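Local coordinates for protein KLLA0C04147p (Kluyveromyces lactis, PDB 5H2D) that binds ergosterol in its oxysterol-binding-protein-related domain (ORD) and, as inferred for its family, probably transfers sterols, at residues Gln31-Gly36 and Phe333-Asn338; Gln359-Glu364 and Asp368-Glu373; Ala83-Gln88 and Asn316-Asn321. One frame throughout, in Å; residues are numbered along the deposited sequence.

Interaction 1: residues Gln31-Gly36 and Phe333-Asn338; sequences QRLKLG and FAVTLN
Val335 meets the backbone of Gln31 and Arg32 and the side chain of Leu33. The contact belongs to the sterol-binding ORD fold. It lays an N-terminal loop against the short helix 332-337, which follows the last strand of the large antiparallel sheet system. CB of Val335 points at the loop, and the side chain forks there. CG1 takes the branch anti to the backbone N (chi1 166°), and this carries the methyl over one face of the peptide that links Gln31 to Arg32. Val335 CG1 lies 3.8 Å from Arg32 N and 3.9 Å from Gln31 C. Val335 CG1 also reaches Leu33 CD2 at 4.3 Å, a looser apolar touch. CG2, anti to the carbonyl carbon, makes no comparably close approach to the loop.

Leu33 also packs on Glu363 of helix 357-363, so it is shared between two helices. A polar link runs beside the valine: Val335 O accepts from NE of Arg30, just before the loop segment. In the same turn, Thr336 OG1 donates to Phe333 O at 2.7 Å, in the carbonyl plane, and is also hydrogen-bonded to Tyr131 OH on strand 128-133. On the loop, the side chain of Arg32 folds back side-on to Leu33 O. Arg32 NE donates to Leu33 O at 2.8 Å, and Arg32 NH2 donates to the same oxygen at 3.1 Å.

Interaction 2: residues Gln359-Glu364 and Asp368-Glu373; sequences QRAMEE and DEAATE. With SO4 (sulfate ion), chain D.
Ala361 and Ala370 meet between two neighbouring helices. CB of Ala361 rests against the backbone of the second helix, 3.6 Å from Ala370 N. Ala361 CB and Ala370 CB are 3.9 Å apart. In return, Ala370 CB fits against the first helix, 3.7 Å from Met362 N and close to Met362 CB. Glu369 adds its CB at the margin, beside the methyl of Ala361.

Met362 uses little more than its CB here. Its CG is anti to the backbone N (chi1 -176°), and the side chain also touches Phe121 of strand 119-121. On the same helix, Arg360 NH1 holds Glu363 OE1 in the plane of the guanidinium group, at 2.9 Å. Glu363 also bonds to Arg30 and Asn338.

The two pieces form a helical hairpin. Helix 357-363 ends, a short turn follows, and helix 367-390 runs back. The segments 359-363 and 368-373 are almost antiparallel, at 169°. The small alanines let the axes of these two segments approach to 7.5 Å. The hairpin lies in the C-terminal part of the ORD, after the strands of the large sheet system.

A sulfate ion, probably from the crystallisation liquor, sits near the start of helix 367-390. Glu369 N donates to O4 of the sulfate at 2.8 Å, and Asp368 N donates a longer bond of 3.2 Å to sulfate O3. The positive end of the helix dipole probably helps to hold the anion.

Glu369 has CG beside its own backbone N, next to the sulfate, and is extended from there. Its OE2 pairs with Arg366 NE in the turn. Arg366 NH1 in turn pairs with Glu364 OE1. One arginine thus serves two carboxylates; Glu364 OE1 and Glu369 OE2 are 6.6 Å apart.

Interaction 3: residues Ala83-Gln88 and Asn316-Asn321; sequences ADLLNQ and NVWHVN
Leu85 and Trp318 are brought together by different first torsions. In Leu85, CG lies beside the backbone N and anti to the carbonyl carbon (chi1 -71°), which sends the isobutyl group across from helix 84-90. In Trp318, CG is anti to the backbone N (chi1 169°), which leaves the CD1 corner of the indole where the leucine meets it. The two methyls of the leucine then divide the work. Leu85 CD2 lies 3.7 Å from Val317 O, against the strand backbone. Leu85 CD1 approaches Trp318 CD1 obliquely, at 4.2 Å.

The strand is distorted at just this place. Val317 and Trp318 both face Val277 of the neighbouring antiparallel strand 276-281, which makes a classic beta bulge. Helix 84-90 therefore packs on a bulged strand, 314-319, of the large antiparallel sheet system of the ORD. Helix 95-108 touches the same two residues, with Ile104 on Val317 and Ser108 on Trp318.

Val317 O also has a polar partner. A water donates to Val317 O at 2.7 Å and donates equally closely to OE1 of Gln88. It bridges the helix and the strand one helical turn beyond Leu85.

The indole has further neighbours. Val320 N lies 3.7 Å above one face of the Trp318 ring, offset to the rim. Tyr82, just before the helix segment, makes an edge-to-face stack with Trp318. The hydroxyl of the same tyrosine is hydrogen-bonded to Asn321 N. His319 ND1 donates to Val320 O at 2.9 Å, nearly in the imidazole plane and on a lone pair of that oxygen.

Overall arrangement
From the N terminus, the loop 31-36 comes first and waits nearly 300 residues for its partner. Helix 84-90 follows, then most strands of the ORD. Strand 314-319 returns to that helix and closes interaction 3. Helix 332-337 comes next and closes interaction 1, so interaction 3 is nested inside interaction 1. Interaction 2 opens afterwards, in series, and closes within a few residues. Interactions 1 and 2 touch: Asn338 O bonds to Arg360 NH2, and Lys34 and Leu35 pack on Glu364. Interaction 3 lies on the opposite side of the chain's centre from interaction 2, with centres about 35 Å apart. Together they tie the N-terminal loop, the strand 314-319 and the C-terminal helices.

Interaction 1: residues Gln31-Gly36 and Phe333-Asn338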
ATOM      1  N   GLN A  31       1.923 -17.926   8.779  1.00 16.78           N
ATOM      2  CA  GLN A  31       0.669 -18.461   8.256  1.00 19.38           C
ATOM      3  C   GLN A  31      -0.539 -18.142   9.116  1.00 17.10           C
ATOM      4  O   GLN A  31      -1.670 -18.239   8.625  1.00 19.43           O
ATOM      5  CB  GLN A  31       0.751 -19.986   8.114  1.00 24.11           C
ATOM      6  CG  GLN A  31       1.875 -20.464   7.236  1.00 24.88           C
ATOM      7  CD  GLN A  31       1.628 -20.184   5.771  1.00 30.16           C
ATOM      8  OE1 GLN A  31       0.605 -20.591   5.209  1.00 32.67           O
ATOM      9  NE2 GLN A  31       2.563 -19.477   5.139  1.00 30.52           N
ATOM     10  N   ARG A  32      -0.335 -17.813  10.382  1.00 18.52           N
ATOM     11  CA  ARG A  32      -1.443 -17.513  11.275  1.00 18.93           C
ATOM     12  C   ARG A  32      -0.897 -16.718  12.447  1.00 18.32           C
ATOM     13  O   ARG A  32       0.316 -16.553  12.604  1.00 18.06           O
ATOM     14  CB  ARG A  32      -2.136 -18.792  11.753  1.00 22.62           C
ATOM     15  CG  ARG A  32      -1.222 -19.745  12.509  1.00 25.42           C
ATOM     16  CD  ARG A  32      -2.037 -20.707  13.375  1.00 27.01           C
ATOM     17  NE  ARG A  32      -2.710 -20.010  14.474  1.00 30.51           N
ATOM     18  CZ  ARG A  32      -3.696 -20.523  15.202  1.00 29.32           C
ATOM     19  NH1 ARG A  32      -4.146 -21.747  14.953  1.00 31.12           N
ATOM     20  NH2 ARG A  32      -4.244 -19.807  16.176  1.00 30.66           N
ATOM     21  N   LEU A  33      -1.819 -16.200  13.249  1.00 19.88           N
ATOM     22  CA  LEU A  33      -1.493 -15.513  14.487  1.00 19.53           C
ATOM     23  C   LEU A  33      -1.615 -16.476  15.658  1.00 23.54           C
ATOM     24  O   LEU A  33      -2.291 -17.501  15.581  1.00 23.93           O
ATOM     25  CB  LEU A  33      -2.417 -14.319  14.712  1.00 19.37           C
ATOM     26  CG  LEU A  33      -2.471 -13.305  13.573  1.00 17.47           C
ATOM     27  CD1 LEU A  33      -3.415 -12.173  13.950  1.00 17.39           C
ATOM     28  CD2 LEU A  33      -1.071 -12.793  13.275  1.00 16.84           C
ATOM     29  N   LYS A  34      -0.962 -16.121  16.762  1.00 26.97           N
ATOM     30  CA  LYS A  34      -1.112 -16.938  17.963  1.00 28.41           C
ATOM     31  C   LYS A  34      -2.554 -16.910  18.452  1.00 25.80           C
ATOM     32  O   LYS A  34      -3.102 -17.942  18.853  1.00 25.27           O
ATOM     33  CB  LYS A  34      -0.142 -16.469  19.050  1.00 34.04           C
ATOM     34  CG  LYS A  34      -0.485 -15.140  19.680  1.00 30.53           C
ATOM     35  CD  LYS A  34       0.571 -14.734  20.691  1.00 35.37           C
ATOM     36  CE  LYS A  34       0.846 -15.855  21.685  1.00 36.15           C
ATOM     37  NZ  LYS A  34      -0.315 -16.085  22.598  1.00 41.25           N
ATOM     38  N   LEU A  35      -3.193 -15.743  18.412  1.00 21.16           N
ATOM     39  CA  LEU A  35      -4.629 -15.664  18.646  1.00 23.67           C
ATOM     40  C   LEU A  35      -5.364 -16.480  17.583  1.00 27.08           C
ATOM     41  O   LEU A  35      -5.118 -16.326  16.383  1.00 25.88           O
ATOM     42  CB  LEU A  35      -5.064 -14.197  18.599  1.00 25.92           C
ATOM     43  CG  LEU A  35      -5.895 -13.516  19.681  1.00 27.95           C
ATOM     44  CD1 LEU A  35      -5.306 -13.697  21.070  1.00 29.49           C
ATOM     45  CD2 LEU A  35      -6.003 -12.034  19.328  1.00 23.29           C
ATOM     46  N   GLY A  36      -6.257 -17.366  18.015  1.00 32.34           N
ATOM     47  CA  GLY A  36      -6.964 -18.199  17.053  1.00 33.26           C
ATOM     48  C   GLY A  36      -8.146 -17.458  16.473  1.00 35.52           C
ATOM     49  O   GLY A  36      -8.471 -17.565  15.284  1.00 38.65           O
ATOM     50  N   PHE A 333      -2.009 -12.321   3.216  1.00 12.28           N
ATOM     51  CA  PHE A 333      -0.850 -11.474   2.969  1.00 11.62           C
ATOM     52  C   PHE A 333      -0.585 -10.567   4.162  1.00 10.27           C
ATOM     53  O   PHE A 333       0.565 -10.409   4.585  1.00 11.29           O
ATOM     54  CB  PHE A 333      -1.055 -10.645   1.702  1.00 10.96           C
ATOM     55  CG  PHE A 333       0.150  -9.837   1.306  1.00 11.64           C
ATOM     56  CD1 PHE A 333       1.229 -10.434   0.661  1.00 13.10           C
ATOM     57  CD2 PHE A 333       0.197  -8.467   1.547  1.00 12.64           C
ATOM     58  CE1 PHE A 333       2.328  -9.689   0.291  1.00 12.17           C
ATOM     59  CE2 PHE A 333       1.300  -7.726   1.182  1.00 13.81           C
ATOM     60  CZ  PHE A 333       2.360  -8.328   0.541  1.00 12.85           C
ATOM     61  N   ALA A 334      -1.639  -9.972   4.725  1.00 11.03           N
ATOM     62  CA  ALA A 334      -1.433  -9.074   5.853  1.00  9.27           C
ATOM     63  C   ALA A 334      -0.854  -9.809   7.051  1.00 10.43           C
ATOM     64  O   ALA A 334      -0.062  -9.238   7.798  1.00 10.63           O
ATOM     65  CB  ALA A 334      -2.742  -8.372   6.232  1.00 10.16           C
ATOM     66  N   VAL A 335      -1.231 -11.079   7.242  1.00  9.42           N
ATOM     67  CA  VAL A 335      -0.671 -11.868   8.335  1.00 11.63           C
ATOM     68  C   VAL A 335       0.845 -11.982   8.227  1.00 12.69           C
ATOM     69  O   VAL A 335       1.543 -12.083   9.252  1.00 11.06           O
ATOM     70  CB  VAL A 335      -1.356 -13.250   8.374  1.00 11.54           C
ATOM     71  CG1 VAL A 335      -0.572 -14.222   9.275  1.00 13.29           C
ATOM     72  CG2 VAL A 335      -2.772 -13.112   8.914  1.00 12.68           C
ATOM     73  N   THR A 336       1.397 -11.924   7.005  1.00 11.70           N
ATOM     74  CA  THR A 336       2.849 -12.066   6.876  1.00 11.68           C
ATOM     75  C   THR A 336       3.622 -10.822   7.312  1.00 10.90           C
ATOM     76  O   THR A 336       4.833 -10.916   7.549  1.00 11.33           O
ATOM     77  CB  THR A 336       3.269 -12.399   5.434  1.00 11.58           C
ATOM     78  OG1 THR A 336       3.140 -11.239   4.590  1.00 11.95           O
ATOM     79  CG2 THR A 336       2.467 -13.569   4.871  1.00 12.36           C
ATOM     80  N   LEU A 337       2.964  -9.665   7.432  1.00  9.58           N
ATOM     81  CA  LEU A 337       3.701  -8.408   7.443  1.00 10.66           C
ATOM     82  C   LEU A 337       4.314  -8.103   8.803  1.00  9.57           C
ATOM     83  O   LEU A 337       5.479  -7.693   8.882  1.00 12.05           O
ATOM     84  CB  LEU A 337       2.777  -7.263   7.025  1.00 10.04           C
ATOM     85  CG  LEU A 337       2.320  -7.320   5.569  1.00 11.58           C
ATOM     86  CD1 LEU A 337       1.276  -6.241   5.283  1.00 12.34           C
ATOM     87  CD2 LEU A 337       3.489  -7.187   4.616  1.00 12.69           C
ATOM     88  N   ASN A 338       3.538  -8.245   9.877  1.00 11.03           N
ATOM     89  CA  ASN A 338       4.029  -7.936  11.216  1.00 11.07           C
ATOM     90  C   ASN A 338       4.631  -9.148  11.915  1.00 12.47           C
ATOM     91  O   ASN A 338       4.634  -9.201  13.151  1.00 10.91           O
ATOM     92  CB  ASN A 338       2.912  -7.339  12.075  1.00 11.31           C
ATOM     93  CG  ASN A 338       3.461  -6.499  13.216  1.00  9.54           C
ATOM     94  OD1 ASN A 338       4.414  -5.754  13.030  1.00  9.43           O
ATOM     95  ND2 ASN A 338       2.880  -6.645  14.414  1.00 12.17           N
TER

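Interaction 2: residues Gln359-Glu364 and Asp368-Glu373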
ATOM      1  N   GLN A 359       1.665  -2.297  19.475  1.00 12.57           N
ATOM      2  CA  GLN A 359       1.082  -3.040  18.368  1.00 11.78           C
ATOM      3  C   GLN A 359       1.274  -4.546  18.546  1.00 11.46           C
ATOM      4  O   GLN A 359       0.378  -5.328  18.216  1.00 11.64           O
ATOM      5  CB  GLN A 359       1.693  -2.556  17.053  1.00 11.28           C
ATOM      6  CG  GLN A 359       1.056  -3.185  15.841  1.00  9.59           C
ATOM      7  CD  GLN A 359       1.613  -2.625  14.561  1.00  9.24           C
ATOM      8  OE1 GLN A 359       1.934  -1.440  14.470  1.00 10.03           O
ATOM      9  NE2 GLN A 359       1.736  -3.481  13.557  1.00  9.56           N
ATOM     10  N   ARG A 360       2.436  -4.972  19.054  1.00 10.25           N
ATOM     11  CA  ARG A 360       2.658  -6.397  19.298  1.00 10.76           C
ATOM     12  C   ARG A 360       1.689  -6.931  20.345  1.00 10.63           C
ATOM     13  O   ARG A 360       1.111  -8.013  20.177  1.00 12.31           O
ATOM     14  CB  ARG A 360       4.099  -6.642  19.741  1.00 12.80           C
ATOM     15  CG  ARG A 360       4.395  -8.091  20.169  1.00 14.42           C
ATOM     16  CD  ARG A 360       4.316  -9.073  18.997  1.00 13.01           C
ATOM     17  NE  ARG A 360       5.144  -8.599  17.896  1.00 12.40           N
ATOM     18  CZ  ARG A 360       4.872  -8.808  16.613  1.00 12.20           C
ATOM     19  NH1 ARG A 360       3.807  -9.512  16.262  1.00 12.14           N
ATOM     20  NH2 ARG A 360       5.662  -8.294  15.683  1.00 12.12           N
ATOM     21  N   ALA A 361       1.523  -6.196  21.446  1.00 10.96           N
ATOM     22  CA  ALA A 361       0.574  -6.616  22.473  1.00 12.00           C
ATOM     23  C   ALA A 361      -0.823  -6.759  21.895  1.00 13.10           C
ATOM     24  O   ALA A 361      -1.522  -7.743  22.170  1.00 12.86           O
ATOM     25  CB  ALA A 361       0.571  -5.622  23.633  1.00 13.42           C
ATOM     26  N   MET A 362      -1.249  -5.791  21.081  1.00 11.15           N
ATOM     27  CA  MET A 362      -2.600  -5.860  20.539  1.00 11.37           C
ATOM     28  C   MET A 362      -2.752  -7.077  19.640  1.00 11.79           C
ATOM     29  O   MET A 362      -3.775  -7.772  19.691  1.00 13.05           O
ATOM     30  CB  MET A 362      -2.947  -4.591  19.767  1.00 13.95           C
ATOM     31  CG  MET A 362      -4.387  -4.621  19.291  1.00 13.21           C
ATOM     32  SD  MET A 362      -4.811  -3.203  18.266  1.00 16.14           S
ATOM     33  CE  MET A 362      -4.831  -1.898  19.489  1.00 22.49           C
ATOM     34  N   GLU A 363      -1.734  -7.364  18.827  1.00 11.85           N
ATOM     35  CA  GLU A 363      -1.820  -8.516  17.939  1.00 12.29           C
ATOM     36  C   GLU A 363      -1.994  -9.804  18.722  1.00 15.18           C
ATOM     37  O   GLU A 363      -2.636 -10.748  18.240  1.00 15.79           O
ATOM     38  CB  GLU A 363      -0.571  -8.599  17.065  1.00 12.51           C
ATOM     39  CG  GLU A 363      -0.704  -9.589  15.923  1.00 13.83           C
ATOM     40  CD  GLU A 363       0.622  -9.885  15.257  1.00 14.64           C
ATOM     41  OE1 GLU A 363       1.277 -10.877  15.649  1.00 14.31           O
ATOM     42  OE2 GLU A 363       1.017  -9.129  14.340  1.00 12.58           O
ATOM     43  N   GLU A 364      -1.431  -9.861  19.923  1.00 13.10           N
ATOM     44  CA  GLU A 364      -1.507 -11.041  20.773  1.00 14.11           C
ATOM     45  C   GLU A 364      -2.704 -11.003  21.704  1.00 15.68           C
ATOM     46  O   GLU A 364      -2.826 -11.870  22.581  1.00 18.39           O
ATOM     47  CB  GLU A 364      -0.202 -11.184  21.558  1.00 13.45           C
ATOM     48  CG  GLU A 364       0.984 -11.430  20.612  1.00 16.27           C
ATOM     49  CD  GLU A 364       2.305 -11.684  21.314  1.00 23.81           C
ATOM     50  OE1 GLU A 364       2.392 -11.493  22.540  1.00 26.96           O
ATOM     51  OE2 GLU A 364       3.271 -12.060  20.624  1.00 24.19           O
ATOM     52  N   ASP A 368      -4.838  -4.416  27.383  1.00 16.43           N
ATOM     53  CA  ASP A 368      -4.400  -3.450  28.385  1.00 16.70           C
ATOM     54  C   ASP A 368      -2.908  -3.173  28.266  1.00 16.10           C
ATOM     55  O   ASP A 368      -2.467  -2.025  28.419  1.00 17.22           O
ATOM     56  CB  ASP A 368      -4.720  -3.926  29.800  1.00 21.95           C
ATOM     57  CG  ASP A 368      -4.296  -2.904  30.839  1.00 23.94           C
ATOM     58  OD1 ASP A 368      -4.765  -1.752  30.737  1.00 23.06           O
ATOM     59  OD2 ASP A 368      -3.462  -3.229  31.712  1.00 27.80           O
ATOM     60  N   GLU A 369      -2.110  -4.211  28.007  1.00 15.81           N
ATOM     61  CA  GLU A 369      -0.698  -3.977  27.732  1.00 14.48           C
ATOM     62  C   GLU A 369      -0.539  -3.063  26.527  1.00 15.44           C
ATOM     63  O   GLU A 369       0.308  -2.163  26.526  1.00 15.05           O
ATOM     64  CB  GLU A 369       0.041  -5.301  27.513  1.00 19.74           C
ATOM     65  CG  GLU A 369       0.040  -6.223  28.727  1.00 28.78           C
ATOM     66  CD  GLU A 369       1.259  -7.136  28.764  1.00 32.02           C
ATOM     67  OE1 GLU A 369       1.660  -7.565  29.872  1.00 35.87           O
ATOM     68  OE2 GLU A 369       1.828  -7.404  27.681  1.00 26.21           O
ATOM     69  N   ALA A 370      -1.367  -3.260  25.500  1.00 14.45           N
ATOM     70  CA  ALA A 370      -1.272  -2.391  24.331  1.00 14.00           C
ATOM     71  C   ALA A 370      -1.550  -0.939  24.702  1.00 13.27           C
ATOM     72  O   ALA A 370      -0.831  -0.036  24.267  1.00 15.81           O
ATOM     73  CB  ALA A 370      -2.220  -2.883  23.231  1.00 14.14           C
ATOM     74  N   ALA A 371      -2.571  -0.690  25.533  1.00 13.95           N
ATOM     75  CA  ALA A 371      -2.886   0.679  25.928  1.00 13.50           C
ATOM     76  C   ALA A 371      -1.787   1.266  26.802  1.00 16.09           C
ATOM     77  O   ALA A 371      -1.478   2.459  26.705  1.00 14.91           O
ATOM     78  CB  ALA A 371      -4.229   0.716  26.663  1.00 16.10           C
ATOM     79  N   THR A 372      -1.195   0.438  27.665  1.00 15.28           N
ATOM     80  CA  THR A 372      -0.130   0.903  28.547  1.00 16.39           C
ATOM     81  C   THR A 372       1.100   1.315  27.748  1.00 15.86           C
ATOM     82  O   THR A 372       1.682   2.381  27.980  1.00 16.58           O
ATOM     83  CB  THR A 372       0.223  -0.198  29.544  1.00 17.86           C
ATOM     84  OG1 THR A 372      -0.939  -0.540  30.313  1.00 18.94           O
ATOM     85  CG2 THR A 372       1.329   0.258  30.484  1.00 18.09           C
ATOM     86  N   GLU A 373       1.496   0.483  26.781  1.00 14.26           N
ATOM     87  CA  GLU A 373       2.683   0.775  25.983  1.00 14.75           C
ATOM     88  C   GLU A 373       2.432   1.925  25.026  1.00 13.91           C
ATOM     89  O   GLU A 373       3.335   2.733  24.768  1.00 13.80           O
ATOM     90  CB  GLU A 373       3.117  -0.474  25.219  1.00 13.89           C
ATOM     91  CG  GLU A 373       3.782  -1.489  26.125  1.00 16.16           C
ATOM     92  CD  GLU A 373       5.070  -0.937  26.727  1.00 20.34           C
ATOM     93  OE1 GLU A 373       6.151  -1.190  26.161  1.00 29.14           O
ATOM     94  OE2 GLU A 373       4.998  -0.225  27.754  1.00 30.54           O
TER
HETATM   95  S   SO4 D1303      -3.998  -7.636  29.052  1.00 31.10           S
HETATM   96  O1  SO4 D1303      -3.712  -7.520  30.481  1.00 37.95           O
HETATM   97  O2  SO4 D1303      -3.860  -9.026  28.605  1.00 32.98           O
HETATM   98  O3  SO4 D1303      -5.376  -7.193  28.790  1.00 31.95           O
HETATM   99  O4  SO4 D1303      -3.062  -6.799  28.310  1.00 25.60           O

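Interaction 3: residues Ala83-Gln88 and Asn316-Asn321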
ATOM      1  N   ALA A  83       1.568  -8.138  -6.736  1.00 15.14           N
ATOM      2  CA  ALA A  83       2.652  -7.552  -7.510  1.00 15.32           C
ATOM      3  C   ALA A  83       3.099  -8.427  -8.681  1.00 16.92           C
ATOM      4  O   ALA A  83       3.800  -7.914  -9.560  1.00 16.64           O
ATOM      5  CB  ALA A  83       3.845  -7.259  -6.595  1.00 16.63           C
ATOM      6  N   ASP A  84       2.721  -9.713  -8.713  1.00 17.18           N
ATOM      7  CA  ASP A  84       2.973 -10.532  -9.903  1.00 18.31           C
ATOM      8  C   ASP A  84       2.461  -9.844 -11.159  1.00 19.86           C
ATOM      9  O   ASP A  84       3.010 -10.046 -12.252  1.00 20.08           O
ATOM     10  CB  ASP A  84       2.309 -11.909  -9.764  1.00 20.45           C
ATOM     11  CG  ASP A  84       3.072 -12.850  -8.831  1.00 28.43           C
ATOM     12  OD1 ASP A  84       4.182 -12.495  -8.398  1.00 29.41           O
ATOM     13  OD2 ASP A  84       2.559 -13.956  -8.536  1.00 34.48           O
ATOM     14  N   LEU A  85       1.398  -9.042 -11.030  1.00 14.67           N
ATOM     15  CA  LEU A  85       0.851  -8.332 -12.185  1.00 14.74           C
ATOM     16  C   LEU A  85       1.890  -7.442 -12.844  1.00 17.18           C
ATOM     17  O   LEU A  85       1.810  -7.190 -14.055  1.00 17.23           O
ATOM     18  CB  LEU A  85      -0.364  -7.494 -11.774  1.00 13.98           C
ATOM     19  CG  LEU A  85      -1.606  -8.304 -11.427  1.00 13.42           C
ATOM     20  CD1 LEU A  85      -2.643  -7.450 -10.718  1.00 15.80           C
ATOM     21  CD2 LEU A  85      -2.199  -8.915 -12.686  1.00 17.60           C
ATOM     22  N   LEU A  86       2.855  -6.941 -12.067  1.00 14.28           N
ATOM     23  CA  LEU A  86       3.836  -6.016 -12.611  1.00 15.05           C
ATOM     24  C   LEU A  86       4.908  -6.740 -13.415  1.00 16.03           C
ATOM     25  O   LEU A  86       5.422  -6.176 -14.386  1.00 16.89           O
ATOM     26  CB  LEU A  86       4.450  -5.187 -11.482  1.00 13.77           C
ATOM     27  CG  LEU A  86       3.424  -4.304 -10.764  1.00 15.24           C
ATOM     28  CD1 LEU A  86       4.143  -3.489  -9.711  1.00 13.78           C
ATOM     29  CD2 LEU A  86       2.706  -3.404 -11.750  1.00 17.38           C
ATOM     30  N   ASN A  87       5.249  -7.974 -13.033  1.00 18.13           N
ATOM     31  CA  ASN A  87       6.145  -8.779 -13.860  1.00 16.41           C
ATOM     32  C   ASN A  87       5.449  -9.220 -15.132  1.00 22.16           C
ATOM     33  O   ASN A  87       6.064  -9.246 -16.206  1.00 21.39           O
ATOM     34  CB  ASN A  87       6.640  -9.982 -13.075  1.00 19.66           C
ATOM     35  CG  ASN A  87       7.578  -9.584 -11.983  1.00 22.06           C
ATOM     36  OD1 ASN A  87       8.422  -8.703 -12.180  1.00 20.18           O
ATOM     37  ND2 ASN A  87       7.427 -10.194 -10.812  1.00 27.68           N
ATOM     38  N   GLN A  88       4.166  -9.575 -15.034  1.00 19.00           N
ATOM     39  CA  GLN A  88       3.390  -9.813 -16.244  1.00 18.63           C
ATOM     40  C   GLN A  88       3.420  -8.584 -17.143  1.00 20.72           C
ATOM     41  O   GLN A  88       3.679  -8.684 -18.346  1.00 19.65           O
ATOM     42  CB  GLN A  88       1.952 -10.190 -15.886  1.00 18.77           C
ATOM     43  CG  GLN A  88       1.801 -11.539 -15.215  1.00 22.55           C
ATOM     44  CD  GLN A  88       0.351 -11.947 -15.108  1.00 26.90           C
ATOM     45  OE1 GLN A  88      -0.452 -11.245 -14.508  1.00 26.26           O
ATOM     46  NE2 GLN A  88       0.001 -13.075 -15.718  1.00 36.36           N
ATOM     47  N   ASN A 316      -9.538 -13.060 -18.272  1.00 22.23           N
ATOM     48  CA  ASN A 316      -9.348 -12.739 -16.863  1.00 20.97           C
ATOM     49  C   ASN A 316      -7.956 -12.167 -16.636  1.00 23.02           C
ATOM     50  O   ASN A 316      -6.977 -12.605 -17.247  1.00 23.00           O
ATOM     51  CB  ASN A 316      -9.550 -13.987 -16.006  1.00 24.50           C
ATOM     52  CG  ASN A 316     -10.971 -14.507 -16.070  1.00 30.31           C
ATOM     53  OD1 ASN A 316     -11.916 -13.733 -16.198  1.00 36.67           O
ATOM     54  ND2 ASN A 316     -11.128 -15.828 -15.989  1.00 36.29           N
ATOM     55  N   VAL A 317      -7.868 -11.172 -15.751  1.00 18.68           N
ATOM     56  CA  VAL A 317      -6.601 -10.544 -15.413  1.00 18.21           C
ATOM     57  C   VAL A 317      -6.281 -10.682 -13.933  1.00 20.61           C
ATOM     58  O   VAL A 317      -5.128 -10.940 -13.566  1.00 20.95           O
ATOM     59  CB  VAL A 317      -6.578  -9.057 -15.834  1.00 18.55           C
ATOM     60  CG1 VAL A 317      -6.705  -8.924 -17.349  1.00 22.12           C
ATOM     61  CG2 VAL A 317      -7.681  -8.289 -15.144  1.00 28.60           C
ATOM     62  N   TRP A 318      -7.281 -10.526 -13.064  1.00 17.18           N
ATOM     63  CA  TRP A 318      -7.047 -10.550 -11.625  1.00 18.42           C
ATOM     64  C   TRP A 318      -8.227 -11.183 -10.898  1.00 15.38           C
ATOM     65  O   TRP A 318      -9.384 -10.947 -11.253  1.00 16.64           O
ATOM     66  CB  TRP A 318      -6.800  -9.126 -11.095  1.00 15.54           C
ATOM     67  CG  TRP A 318      -6.825  -9.072  -9.605  1.00 14.52           C
ATOM     68  CD1 TRP A 318      -5.807  -9.405  -8.755  1.00 15.63           C
ATOM     69  CD2 TRP A 318      -7.938  -8.713  -8.782  1.00 14.72           C
ATOM     70  NE1 TRP A 318      -6.221  -9.274  -7.451  1.00 13.95           N
ATOM     71  CE2 TRP A 318      -7.523  -8.845  -7.440  1.00 14.05           C
ATOM     72  CE3 TRP A 318      -9.242  -8.291  -9.047  1.00 16.64           C
ATOM     73  CZ2 TRP A 318      -8.364  -8.555  -6.365  1.00 14.60           C
ATOM     74  CZ3 TRP A 318     -10.082  -8.005  -7.977  1.00 18.16           C
ATOM     75  CH2 TRP A 318      -9.636  -8.146  -6.654  1.00 16.78           C
ATOM     76  N   HIS A 319      -7.928 -11.981  -9.871  1.00 17.38           N
ATOM     77  CA  HIS A 319      -8.951 -12.505  -8.979  1.00 17.70           C
ATOM     78  C   HIS A 319      -8.444 -12.444  -7.547  1.00 15.99           C
ATOM     79  O   HIS A 319      -7.256 -12.660  -7.298  1.00 17.13           O
ATOM     80  CB  HIS A 319      -9.324 -13.955  -9.328  1.00 21.25           C
ATOM     81  CG  HIS A 319     -10.583 -14.431  -8.671  1.00 28.08           C
ATOM     82  ND1 HIS A 319     -10.660 -14.712  -7.321  1.00 24.65           N
ATOM     83  CD2 HIS A 319     -11.815 -14.674  -9.177  1.00 29.15           C
ATOM     84  CE1 HIS A 319     -11.885 -15.109  -7.026  1.00 26.74           C
ATOM     85  NE2 HIS A 319     -12.607 -15.091  -8.133  1.00 28.94           N
ATOM     86  N   VAL A 320      -9.357 -12.172  -6.612  1.00 16.78           N
ATOM     87  CA  VAL A 320      -8.990 -12.039  -5.204  1.00 16.57           C
ATOM     88  C   VAL A 320      -8.488 -13.369  -4.659  1.00 19.61           C
ATOM     89  O   VAL A 320      -8.996 -14.447  -5.012  1.00 20.79           O
ATOM     90  CB  VAL A 320     -10.191 -11.517  -4.394  1.00 16.82           C
ATOM     91  CG1 VAL A 320     -11.303 -12.547  -4.356  1.00 20.27           C
ATOM     92  CG2 VAL A 320      -9.766 -11.132  -2.975  1.00 15.71           C
ATOM     93  N   ASN A 321      -7.484 -13.300  -3.787  1.00 15.11           N
ATOM     94  CA  ASN A 321      -7.007 -14.478  -3.083  1.00 16.68           C
ATOM     95  C   ASN A 321      -8.084 -15.013  -2.150  1.00 18.13           C
ATOM     96  O   ASN A 321      -8.922 -14.265  -1.633  1.00 18.66           O
ATOM     97  CB  ASN A 321      -5.743 -14.147  -2.280  1.00 17.92           C
ATOM     98  CG  ASN A 321      -4.519 -13.976  -3.162  1.00 17.11           C
ATOM     99  OD1 ASN A 321      -4.346 -14.704  -4.137  1.00 19.07           O
ATOM    100  ND2 ASN A 321      -3.670 -13.007  -2.834  1.00 15.72           N
TER
HETATM  101  O   HOH W   1      -3.019 -12.163 -14.822  1.00 24.56           O